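Local structure of 2-hydroxyisobutanoyl-CoA mutase large subunit (Aquincola tertiaricarbonis, 4R3U) at residues S21-E26 with T62-A67; D211-Y216 with Y224-S229; S229-R234 with G562-Y567; D414-G417 with Y421-A424. The protein works with a cobalamin-binding small subunit to interconvert 2-hydroxyisobutanoyl-CoA and (3S)-3-hydroxybutanoyl-CoA, as the large, substrate-binding subunit of the mutase. All blocks are in the same frame, centred on the assembly; numbering follows the deposited sequence.

Contact 1. Residues S21-E26 with T62-A67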
loop_
_atom_site.group_PDB
_atom_site.type_symbol
_atom_site.label_atom_id
_atom_site.label_comp_id
_atom_site.label_asym_id
_atom_site.label_seq_id
_atom_site.Cartn_x
_atom_site.Cartn_y
_atom_site.Cartn_z
ATOM N N SER A 21 -13.186 29.796 19.908
ATOM C CA SER A 21 -12.321 30.814 20.492
ATOM C C SER A 21 -11.223 30.149 21.275
ATOM O O SER A 21 -10.060 30.506 21.094
ATOM C CB SER A 21 -13.123 31.743 21.404
ATOM O OG SER A 21 -14.013 32.540 20.636
ATOM N N GLN A 22 -11.591 29.165 22.130
ATOM C CA GLN A 22 -10.664 28.375 22.939
ATOM C C GLN A 22 -9.640 27.689 22.031
ATOM O O GLN A 22 -8.442 27.833 22.269
ATOM C CB GLN A 22 -11.423 27.312 23.752
ATOM C CG GLN A 22 -11.867 27.769 25.138
ATOM C CD GLN A 22 -12.639 26.681 25.858
ATOM O OE1 GLN A 22 -12.273 25.488 25.850
ATOM N NE2 GLN A 22 -13.722 27.073 26.515
ATOM N N LEU A 23 -10.110 27.003 20.968
ATOM C CA LEU A 23 -9.258 26.301 20.006
ATOM C C LEU A 23 -8.229 27.216 19.370
ATOM O O LEU A 23 -7.049 26.860 19.348
ATOM C CB LEU A 23 -10.086 25.610 18.896
ATOM C CG LEU A 23 -10.932 24.406 19.296
ATOM C CD1 LEU A 23 -11.867 24.021 18.174
ATOM C CD2 LEU A 23 -10.069 23.234 19.668
ATOM N N GLN A 24 -8.669 28.389 18.863
ATOM C CA GLN A 24 -7.813 29.370 18.192
ATOM C C GLN A 24 -6.804 30.004 19.154
ATOM O O GLN A 24 -5.672 30.278 18.760
ATOM C CB GLN A 24 -8.661 30.449 17.487
ATOM C CG GLN A 24 -9.371 29.980 16.215
ATOM C CD GLN A 24 -10.335 31.031 15.704
ATOM O OE1 GLN A 24 -11.457 31.180 16.202
ATOM N NE2 GLN A 24 -9.916 31.801 14.707
ATOM N N SER A 25 -7.212 30.226 20.409
ATOM C CA SER A 25 -6.364 30.809 21.445
ATOM C C SER A 25 -5.294 29.789 21.845
ATOM O O SER A 25 -4.108 30.139 21.897
ATOM C CB SER A 25 -7.206 31.219 22.652
ATOM O OG SER A 25 -6.408 31.629 23.754
ATOM N N GLU A 26 -5.721 28.525 22.081
ATOM C CA GLU A 26 -4.861 27.405 22.458
ATOM C C GLU A 26 -3.802 27.100 21.409
ATOM O O GLU A 26 -2.676 26.771 21.786
ATOM C CB GLU A 26 -5.686 26.140 22.725
ATOM C CG GLU A 26 -6.275 26.062 24.126
ATOM C CD GLU A 26 -7.222 24.902 24.376
ATOM O OE1 GLU A 26 -7.185 23.905 23.615
ATOM O OE2 GLU A 26 -8.009 24.997 25.344
ATOM N N THR A 62 -7.607 21.697 13.179
ATOM C CA THR A 62 -8.482 21.543 14.345
ATOM C C THR A 62 -9.924 21.742 13.893
ATOM O O THR A 62 -10.157 22.013 12.708
ATOM C CB THR A 62 -8.078 22.502 15.467
ATOM O OG1 THR A 62 -8.282 23.869 15.048
ATOM C CG2 THR A 62 -6.641 22.259 15.947
ATOM N N ALA A 63 -10.894 21.619 14.822
ATOM C CA ALA A 63 -12.311 21.808 14.491
ATOM C C ALA A 63 -12.599 23.237 14.047
ATOM O O ALA A 63 -13.542 23.445 13.279
ATOM C CB ALA A 63 -13.175 21.449 15.679
ATOM N N ALA A 64 -11.759 24.210 14.506
ATOM C CA ALA A 64 -11.871 25.631 14.183
ATOM C C ALA A 64 -11.735 25.881 12.669
ATOM O O ALA A 64 -12.458 26.714 12.101
ATOM C CB ALA A 64 -10.837 26.434 14.963
ATOM N N ASP A 65 -10.838 25.122 12.025
ATOM C CA ASP A 65 -10.537 25.197 10.588
ATOM C C ASP A 65 -11.713 24.809 9.707
ATOM O O ASP A 65 -11.744 25.214 8.555
ATOM C CB ASP A 65 -9.312 24.328 10.244
ATOM C CG ASP A 65 -8.055 24.714 10.988
ATOM O OD1 ASP A 65 -7.640 25.893 10.887
ATOM O OD2 ASP A 65 -7.494 23.851 11.681
ATOM N N ILE A 66 -12.656 24.014 10.235
ATOM C CA ILE A 66 -13.820 23.543 9.478
ATOM C C ILE A 66 -15.166 24.111 9.945
ATOM O O ILE A 66 -16.200 23.766 9.375
ATOM C CB ILE A 66 -13.816 21.995 9.277
ATOM C CG1 ILE A 66 -13.853 21.213 10.611
ATOM C CG2 ILE A 66 -12.647 21.572 8.397
ATOM C CD1 ILE A 66 -14.530 19.853 10.496
ATOM N N ALA A 67 -15.142 24.985 10.964
ATOM C CA ALA A 67 -16.314 25.636 11.568
ATOM C C ALA A 67 -17.167 26.403 10.551
ATOM O O ALA A 67 -18.384 26.471 10.717
ATOM C CB ALA A 67 -15.876 26.571 12.690
#
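With CG anti to its carbonyl carbon (chi1 -69°) and an extended second torsion (chi2 169°), L23 sends CD1 out from helix 17-32 to the backbone turn at A63 and A64. Q24, next along the same helix, has a similar first torsion of -73°, and this lays its CG beside the methyl group of A64. L23 meets both alanines, Q24 only A64. The N-terminal helix 17-32 is thereby packed on the loop between strands 56-57 and 97-102, away from the substrate and cofactor sites and next to the second subunit.

CD1 of L23 approaches A63 CB to 3.8 Å and rests 3.7 Å from A64 N, so one methyl branch touches both a side chain and the main chain. Closer to the helix backbone, L23 CB and A64 CB stand 4.1 Å apart, while Q24 CG touches A64 CB at 4.0 Å. A64 CB is therefore met by two aliphatic groups of the helix.

The turn carrying the alanines is tied by its own polar bond, nearly straight, in which D65 OD2 accepts from T62 N at 2.6 Å. D65 OD1 forms a salt bridge with R27 further along helix 17-32. L71 of the second copy of this protein packs on both L23 and A63.

No hydrogen bond joins 21-26 to 62-67. The small alanine side chains probably allow the close approach, 6.4 Å between L23 CA and A64 CA, and cohesion between these two segments rests on apolar packing, with the D65-R27 charge pair as a polar tie at the flank.

Contact 2. Residues D211-Y216 with Y224-S229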
loop_
_atom_site.group_PDB
_atom_site.type_symbol
_atom_site.label_atom_id
_atom_site.label_comp_id
_atom_site.label_asym_id
_atom_site.label_seq_id
_atom_site.Cartn_x
_atom_site.Cartn_y
_atom_site.Cartn_z
ATOM N N ASP A 211 -16.446 10.966 -24.264
ATOM C CA ASP A 211 -16.082 12.369 -23.964
ATOM C C ASP A 211 -15.035 12.914 -24.914
ATOM O O ASP A 211 -13.850 12.637 -24.762
ATOM C CB ASP A 211 -15.611 12.530 -22.489
ATOM C CG ASP A 211 -15.281 13.939 -22.028
ATOM O OD1 ASP A 211 -15.318 14.882 -22.871
ATOM O OD2 ASP A 211 -14.953 14.102 -20.847
ATOM N N ILE A 212 -15.488 13.721 -25.864
ATOM C CA ILE A 212 -14.620 14.339 -26.872
ATOM C C ILE A 212 -13.943 15.638 -26.416
ATOM O O ILE A 212 -12.838 15.933 -26.849
ATOM C CB ILE A 212 -15.329 14.446 -28.238
ATOM C CG1 ILE A 212 -14.333 14.495 -29.396
ATOM C CG2 ILE A 212 -16.365 15.596 -28.281
ATOM C CD1 ILE A 212 -13.730 13.177 -29.764
ATOM N N LEU A 213 -14.569 16.387 -25.524
ATOM C CA LEU A 213 -13.992 17.642 -25.037
ATOM C C LEU A 213 -12.617 17.435 -24.392
ATOM O O LEU A 213 -11.671 18.181 -24.685
ATOM C CB LEU A 213 -15.002 18.429 -24.159
ATOM C CG LEU A 213 -16.358 18.823 -24.877
ATOM C CD1 LEU A 213 -17.371 19.375 -23.922
ATOM C CD2 LEU A 213 -16.154 19.783 -26.019
ATOM N N LYS A 214 -12.465 16.329 -23.656
ATOM C CA LYS A 214 -11.213 15.991 -23.005
ATOM C C LYS A 214 -10.172 15.499 -23.997
ATOM O O LYS A 214 -8.994 15.475 -23.673
ATOM C CB LYS A 214 -11.452 15.003 -21.839
ATOM C CG LYS A 214 -11.908 13.612 -22.228
ATOM C CD LYS A 214 -10.772 12.614 -22.353
ATOM C CE LYS A 214 -11.337 11.214 -22.434
ATOM N NZ LYS A 214 -11.981 10.900 -23.753
ATOM N N GLU A 215 -10.610 15.079 -25.205
ATOM C CA GLU A 215 -9.735 14.628 -26.299
ATOM C C GLU A 215 -9.019 15.834 -26.894
ATOM O O GLU A 215 -7.812 15.782 -27.099
ATOM C CB GLU A 215 -10.547 13.883 -27.370
ATOM C CG GLU A 215 -11.037 12.499 -26.922
ATOM C CD GLU A 215 -9.942 11.548 -26.482
ATOM O OE1 GLU A 215 -8.829 11.635 -27.035
ATOM O OE2 GLU A 215 -10.159 10.788 -25.517
ATOM N N TYR A 216 -9.753 16.950 -27.101
ATOM C CA TYR A 216 -9.155 18.198 -27.599
ATOM C C TYR A 216 -8.209 18.792 -26.552
ATOM O O TYR A 216 -7.132 19.289 -26.881
ATOM C CB TYR A 216 -10.240 19.216 -28.003
ATOM C CG TYR A 216 -11.121 18.733 -29.133
ATOM C CD1 TYR A 216 -10.616 18.576 -30.422
ATOM C CD2 TYR A 216 -12.465 18.448 -28.921
ATOM C CE1 TYR A 216 -11.421 18.104 -31.463
ATOM C CE2 TYR A 216 -13.282 17.988 -29.957
ATOM C CZ TYR A 216 -12.754 17.805 -31.223
ATOM O OH TYR A 216 -13.555 17.335 -32.240
ATOM N N TYR A 224 -13.349 14.623 -36.358
ATOM C CA TYR A 224 -14.065 15.780 -36.887
ATOM C C TYR A 224 -13.862 17.017 -36.042
ATOM O O TYR A 224 -13.444 16.890 -34.880
ATOM C CB TYR A 224 -15.579 15.448 -36.928
ATOM C CG TYR A 224 -15.862 14.100 -37.555
ATOM C CD1 TYR A 224 -15.649 13.885 -38.921
ATOM C CD2 TYR A 224 -16.272 13.015 -36.773
ATOM C CE1 TYR A 224 -15.869 12.637 -39.497
ATOM C CE2 TYR A 224 -16.497 11.761 -37.342
ATOM C CZ TYR A 224 -16.302 11.582 -38.708
ATOM O OH TYR A 224 -16.517 10.361 -39.294
ATOM N N PRO A 225 -14.246 18.207 -36.570
ATOM C CA PRO A 225 -14.180 19.431 -35.749
ATOM C C PRO A 225 -15.083 19.319 -34.508
ATOM O O PRO A 225 -15.981 18.465 -34.461
ATOM C CB PRO A 225 -14.689 20.522 -36.715
ATOM C CG PRO A 225 -14.568 19.948 -38.087
ATOM C CD PRO A 225 -14.803 18.495 -37.913
ATOM N N ILE A 226 -14.836 20.161 -33.503
ATOM C CA ILE A 226 -15.531 20.181 -32.206
ATOM C C ILE A 226 -17.063 20.051 -32.281
ATOM O O ILE A 226 -17.615 19.132 -31.664
ATOM C CB ILE A 226 -15.081 21.391 -31.343
ATOM C CG1 ILE A 226 -13.531 21.519 -31.308
ATOM C CG2 ILE A 226 -15.679 21.283 -29.941
ATOM C CD1 ILE A 226 -13.001 22.652 -30.558
ATOM N N ALA A 227 -17.736 20.953 -33.041
ATOM C CA ALA A 227 -19.198 20.997 -33.177
ATOM C C ALA A 227 -19.868 19.674 -33.603
ATOM O O ALA A 227 -20.677 19.171 -32.812
ATOM C CB ALA A 227 -19.631 22.159 -34.055
ATOM N N PRO A 228 -19.539 19.057 -34.784
ATOM C CA PRO A 228 -20.178 17.776 -35.128
ATOM C C PRO A 228 -19.845 16.655 -34.154
ATOM O O PRO A 228 -20.684 15.782 -33.933
ATOM C CB PRO A 228 -19.664 17.484 -36.537
ATOM C CG PRO A 228 -18.470 18.295 -36.717
ATOM C CD PRO A 228 -18.635 19.506 -35.872
ATOM N N SER A 229 -18.649 16.702 -33.548
ATOM C CA SER A 229 -18.169 15.707 -32.584
ATOM C C SER A 229 -18.942 15.733 -31.249
ATOM O O SER A 229 -19.075 14.688 -30.587
ATOM C CB SER A 229 -16.690 15.901 -32.317
ATOM O OG SER A 229 -15.953 15.675 -33.498
#
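Y224 meets Y216 through its carbonyl: O of Y224 accepts from Y216 OH at 2.7 Å, with a C=O...donor angle of 153° and the donor tilted 21° from the carbonyl plane. This oxygen lies at the edge of the Y216 ring. The side chain of Y224 leads elsewhere, its own hydroxyl bonding to V557 O.

P225 follows at the N-cap of helix 226-243, and its carbonyl oxygen takes a bond from S229 OG at 3.0 Å, one turn on. I226 lies over the Y216 ring. Its CG1 stands anti to the carbonyl carbon, which places that branch 3.8 Å from the ring centroid and 12° off the normal, a CH-pi contact almost above the centre. The other branch, CG2, is left to touch L213 CD2 at 4.2 Å. At S229 the chain returns to the first segment, where I212 CG1 packs against S229 CB at 4.0 Å and I212 CG2 lies 3.7 Å from S229 O.

The ring of Y216 is thus held over one face by an aliphatic branch and at its hydroxyl by a backbone acceptor, while Y567 meets it edge-to-face. A phenylalanine in place of Y216 would probably leave Y224 O without its hydroxyl donor and the entry to helix 226-243 less firmly tied to helix 213-219.

D211, ahead of helix 213-219, caps it, OD1 accepting from K214 N. Helices 213-219 and 226-243 both belong to the connection between the adjacent parallel strands 206-208 and 247-248, and this close packing of successive helices is part of a beta-alpha-beta crossover of the TIM barrel.

Contact 3. Residues S229-R234 with G562-Y567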
loop_
_atom_site.group_PDB
_atom_site.type_symbol
_atom_site.label_atom_id
_atom_site.label_comp_id
_atom_site.label_asym_id
_atom_site.label_seq_id
_atom_site.Cartn_x
_atom_site.Cartn_y
_atom_site.Cartn_z
ATOM N N SER A 229 -18.649 16.702 -33.548
ATOM C CA SER A 229 -18.169 15.707 -32.584
ATOM C C SER A 229 -18.942 15.733 -31.249
ATOM O O SER A 229 -19.075 14.688 -30.587
ATOM C CB SER A 229 -16.690 15.901 -32.317
ATOM O OG SER A 229 -15.953 15.675 -33.498
ATOM N N VAL A 230 -19.424 16.934 -30.846
ATOM C CA VAL A 230 -20.199 17.115 -29.612
ATOM C C VAL A 230 -21.613 16.592 -29.864
ATOM O O VAL A 230 -22.205 15.912 -28.997
ATOM C CB VAL A 230 -20.119 18.571 -29.089
ATOM C CG1 VAL A 230 -21.146 18.839 -27.986
ATOM C CG2 VAL A 230 -18.707 18.874 -28.590
ATOM N N ARG A 231 -22.109 16.834 -31.092
ATOM C CA ARG A 231 -23.411 16.349 -31.539
ATOM C C ARG A 231 -23.446 14.781 -31.470
ATOM O O ARG A 231 -24.475 14.207 -31.115
ATOM C CB ARG A 231 -23.709 16.904 -32.959
ATOM C CG ARG A 231 -24.941 16.326 -33.647
ATOM C CD ARG A 231 -24.597 15.119 -34.497
ATOM N NE ARG A 231 -25.799 14.463 -35.019
ATOM C CZ ARG A 231 -26.355 14.730 -36.197
ATOM N NH1 ARG A 231 -25.824 15.648 -37.000
ATOM N NH2 ARG A 231 -27.439 14.077 -36.586
ATOM N N ILE A 232 -22.319 14.106 -31.779
ATOM C CA ILE A 232 -22.252 12.651 -31.695
ATOM C C ILE A 232 -22.413 12.239 -30.221
ATOM O O ILE A 232 -23.275 11.397 -29.925
ATOM C CB ILE A 232 -20.998 12.031 -32.389
ATOM C CG1 ILE A 232 -21.001 12.271 -33.903
ATOM C CG2 ILE A 232 -20.926 10.523 -32.123
ATOM C CD1 ILE A 232 -19.625 12.272 -34.535
ATOM N N VAL A 233 -21.640 12.876 -29.294
ATOM C CA VAL A 233 -21.749 12.622 -27.848
ATOM C C VAL A 233 -23.209 12.789 -27.399
ATOM O O VAL A 233 -23.750 11.948 -26.679
ATOM C CB VAL A 233 -20.775 13.492 -27.016
ATOM C CG1 VAL A 233 -20.860 13.141 -25.536
ATOM C CG2 VAL A 233 -19.339 13.316 -27.513
ATOM N N ARG A 234 -23.854 13.842 -27.894
ATOM C CA ARG A 234 -25.249 14.164 -27.612
ATOM C C ARG A 234 -26.137 13.029 -28.113
ATOM O O ARG A 234 -26.955 12.523 -27.355
ATOM C CB ARG A 234 -25.580 15.498 -28.285
ATOM C CG ARG A 234 -26.914 16.115 -27.945
ATOM C CD ARG A 234 -27.402 16.920 -29.138
ATOM N NE ARG A 234 -27.645 16.058 -30.297
ATOM C CZ ARG A 234 -28.078 16.473 -31.479
ATOM N NH1 ARG A 234 -28.264 15.610 -32.463
ATOM N NH2 ARG A 234 -28.325 17.755 -31.690
ATOM N N GLY A 562 -16.407 13.614 -45.503
ATOM C CA GLY A 562 -16.838 14.304 -46.719
ATOM C C GLY A 562 -17.746 15.503 -46.492
ATOM O O GLY A 562 -17.712 16.456 -47.281
ATOM N N ILE A 563 -18.561 15.474 -45.406
ATOM C CA ILE A 563 -19.449 16.600 -45.050
ATOM C C ILE A 563 -18.939 17.447 -43.860
ATOM O O ILE A 563 -19.307 18.615 -43.740
ATOM C CB ILE A 563 -20.957 16.200 -44.898
ATOM C CG1 ILE A 563 -21.192 15.193 -43.756
ATOM C CG2 ILE A 563 -21.565 15.716 -46.224
ATOM C CD1 ILE A 563 -22.419 15.502 -42.938
ATOM N N TRP A 564 -18.128 16.842 -42.971
ATOM C CA TRP A 564 -17.631 17.476 -41.745
ATOM C C TRP A 564 -16.173 17.921 -41.758
ATOM O O TRP A 564 -15.807 18.853 -41.024
ATOM C CB TRP A 564 -17.880 16.565 -40.535
ATOM C CG TRP A 564 -19.318 16.505 -40.106
ATOM C CD1 TRP A 564 -20.296 17.420 -40.377
ATOM C CD2 TRP A 564 -19.932 15.486 -39.300
ATOM N NE1 TRP A 564 -21.477 17.036 -39.796
ATOM C CE2 TRP A 564 -21.284 15.850 -39.127
ATOM C CE3 TRP A 564 -19.467 14.305 -38.696
ATOM C CZ2 TRP A 564 -22.182 15.070 -38.373
ATOM C CZ3 TRP A 564 -20.360 13.527 -37.963
ATOM C CH2 TRP A 564 -21.700 13.901 -37.822
ATOM N N GLY A 565 -15.351 17.245 -42.552
ATOM C CA GLY A 565 -13.923 17.531 -42.597
ATOM C C GLY A 565 -13.226 16.887 -41.422
ATOM O O GLY A 565 -13.782 16.004 -40.771
ATOM N N THR A 566 -11.998 17.303 -41.153
ATOM C CA THR A 566 -11.209 16.769 -40.044
ATOM C C THR A 566 -10.689 17.893 -39.193
ATOM O O THR A 566 -10.584 19.029 -39.670
ATOM C CB THR A 566 -10.074 15.872 -40.545
ATOM O OG1 THR A 566 -9.174 16.632 -41.349
ATOM C CG2 THR A 566 -10.579 14.660 -41.313
ATOM N N TYR A 567 -10.361 17.588 -37.935
ATOM C CA TYR A 567 -9.822 18.574 -37.008
ATOM C C TYR A 567 -8.289 18.441 -36.973
ATOM O O TYR A 567 -7.750 17.337 -37.137
ATOM C CB TYR A 567 -10.415 18.328 -35.603
ATOM C CG TYR A 567 -9.905 19.258 -34.523
ATOM C CD1 TYR A 567 -10.521 20.485 -34.283
ATOM C CD2 TYR A 567 -8.808 18.914 -33.735
ATOM C CE1 TYR A 567 -10.061 21.344 -33.280
ATOM C CE2 TYR A 567 -8.318 19.778 -32.756
ATOM C CZ TYR A 567 -8.958 20.986 -32.518
ATOM O OH TYR A 567 -8.504 21.819 -31.516
#
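W564 has the largest share of this contact, setting the end of helix 553-564 against R231 and I232 on helix 226-243, the second of the two helices between strands 206-208 and 247-248 of the TIM barrel. The indole offers the far rim of its six-membered ring, where two neighbouring helix residues meet different carbons.

I232 CD1 reaches W564 CZ3 at 3.7 Å, the apolar part of the contact, with the two side chains crossing at a slant. R231 comes to the indole rim at another point. Its CG is anti to the backbone N (chi1 172°), and a bend at chi2 (-92°) then steers the guanidinium to this rim. Guanidinium and ring planes are 55° apart, so the charged group is not stacked on the indole.

The guanidinium has strong polar partners beyond the indole. NE forms a salt bridge with D235, NH1 bonds to A532 O and NH2 to V531 O, tying R231 to the end of helix 518-532. These bonds are likely to fix its orientation, and the indole edge meets a group that other bonds already anchor.

Y224 meets W564 edge-to-face. Directly after the tryptophan, G565 leaves helical geometry with positive phi. At the edge turned to helix 226-243, R231 NH1 lies in the plane of the indole, 3.9 Å from W564 CZ2.

Contact 4. Residues D414-G417 with Y421-A424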
loop_
_atom_site.group_PDB
_atom_site.type_symbol
_atom_site.label_atom_id
_atom_site.label_comp_id
_atom_site.label_asym_id
_atom_site.label_seq_id
_atom_site.Cartn_x
_atom_site.Cartn_y
_atom_site.Cartn_z
ATOM N N ASP A 414 -17.399 6.405 4.160
ATOM C CA ASP A 414 -16.664 7.678 4.230
ATOM C C ASP A 414 -15.938 7.770 5.595
ATOM O O ASP A 414 -16.291 8.610 6.442
ATOM C CB ASP A 414 -17.596 8.882 3.956
ATOM C CG ASP A 414 -16.836 10.161 3.696
ATOM O OD1 ASP A 414 -16.008 10.182 2.765
ATOM O OD2 ASP A 414 -17.029 11.122 4.448
ATOM N N PRO A 415 -14.986 6.826 5.856
ATOM C CA PRO A 415 -14.316 6.792 7.175
ATOM C C PRO A 415 -13.535 8.053 7.503
ATOM O O PRO A 415 -13.380 8.376 8.676
ATOM C CB PRO A 415 -13.424 5.555 7.079
ATOM C CG PRO A 415 -13.228 5.331 5.628
ATOM C CD PRO A 415 -14.476 5.745 4.981
ATOM N N LEU A 416 -13.095 8.790 6.457
ATOM C CA LEU A 416 -12.358 10.039 6.607
ATOM C C LEU A 416 -13.278 11.230 6.883
ATOM O O LEU A 416 -12.781 12.325 7.148
ATOM C CB LEU A 416 -11.417 10.316 5.410
ATOM C CG LEU A 416 -10.334 9.279 5.065
ATOM C CD1 LEU A 416 -9.250 9.897 4.194
ATOM C CD2 LEU A 416 -9.695 8.716 6.285
ATOM N N GLY A 417 -14.594 11.015 6.837
ATOM C CA GLY A 417 -15.563 12.069 7.114
ATOM C C GLY A 417 -15.349 12.656 8.484
ATOM O O GLY A 417 -15.167 11.918 9.453
ATOM N N TYR A 421 -8.486 18.012 8.473
ATOM C CA TYR A 421 -7.676 18.227 7.284
ATOM C C TYR A 421 -8.453 17.895 6.018
ATOM O O TYR A 421 -8.552 18.763 5.138
ATOM C CB TYR A 421 -6.337 17.449 7.389
ATOM C CG TYR A 421 -5.487 17.423 6.131
ATOM C CD1 TYR A 421 -5.323 18.570 5.344
ATOM C CD2 TYR A 421 -4.808 16.268 5.747
ATOM C CE1 TYR A 421 -4.576 18.543 4.169
ATOM C CE2 TYR A 421 -4.033 16.236 4.585
ATOM C CZ TYR A 421 -3.935 17.372 3.789
ATOM O OH TYR A 421 -3.193 17.343 2.626
ATOM N N VAL A 422 -9.021 16.665 5.920
ATOM C CA VAL A 422 -9.743 16.229 4.724
ATOM C C VAL A 422 -10.944 17.135 4.492
ATOM O O VAL A 422 -11.149 17.587 3.364
ATOM C CB VAL A 422 -10.064 14.701 4.721
ATOM C CG1 VAL A 422 -10.803 14.256 3.443
ATOM C CG2 VAL A 422 -8.799 13.871 4.923
ATOM N N GLU A 423 -11.665 17.503 5.562
ATOM C CA GLU A 423 -12.812 18.410 5.445
ATOM C C GLU A 423 -12.471 19.820 4.967
ATOM O O GLU A 423 -13.166 20.339 4.096
ATOM C CB GLU A 423 -13.721 18.400 6.683
ATOM C CG GLU A 423 -14.418 17.067 6.955
ATOM C CD GLU A 423 -15.317 16.429 5.908
ATOM O OE1 GLU A 423 -15.525 17.012 4.820
ATOM O OE2 GLU A 423 -15.817 15.318 6.189
ATOM N N ALA A 424 -11.365 20.401 5.473
ATOM C CA ALA A 424 -10.860 21.721 5.089
ATOM C C ALA A 424 -10.368 21.704 3.649
ATOM O O ALA A 424 -10.678 22.625 2.885
ATOM C CB ALA A 424 -9.735 22.139 6.024
#
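A type I beta turn from D414 to G417 leads toward helix 420-442, and L416 and G417 at its end pack against V422 and E423 in the first turn of that helix. The turn is closed by G417 N donating to D414 O at 3.0 Å.

L416 CD1 touches V422 CG2 at 4.1 Å, the side chains crossing at about a right angle. F307 and V310 of helix 306-327 press on both residues and continue the apolar patch.

E423 works through its carboxylate. Its CG is anti to the carbonyl carbon (chi1 -64°), and a bend at chi2 (-58°) curls the chain back, bringing OE2 to 3.4 Å from G417 CA and 3.5 Å from G417 C. This is a van der Waals approach; the polar tie is made just beyond the turn, where OE2 accepts from G418 N, and through a salt bridge to R314, which D414 OD2 shares. The two carboxylate oxygens, D414 OD2 and E423 OE2, stand 4.7 Å apart around this common positive charge, which would probably offset their mutual repulsion.

Glycine suits position 417 sterically, since a CB there would come within 2.6 Å of D414 OD2.

P415 O accepts from S419 OG of the second copy of this protein, whose F307 packs on P415 and L416. Within the chain, S419 OG is hydrogen-bonded to V422 N at the start of helix 420-442. The whole is a type I turn leading into a helix N-terminus, set at an interface between two large subunits.

Contacts 2 and 3 are buried neighbours whose centres lie about 7 Å apart; they share S229 and helix 226-243, which meets an adjoining barrel helix in one and the C-terminal helix in the other. Aromatic side chains dominate both, but only contact 2 has a hydrogen bond across its segments. Contact 4 lies across the chain's centre from contacts 2 and 3, and contact 1 from contact 3. Contacts 1 and 4, about 17 Å apart between centres, both reach the second subunit and meet where I66 CG2 packs 3.4 Å from A424 N. Contact 1 is only partly buried, its side-chain packing wholly aliphatic; contact 4 is buried and combines an apolar pair with carboxylates gathered round an arginine.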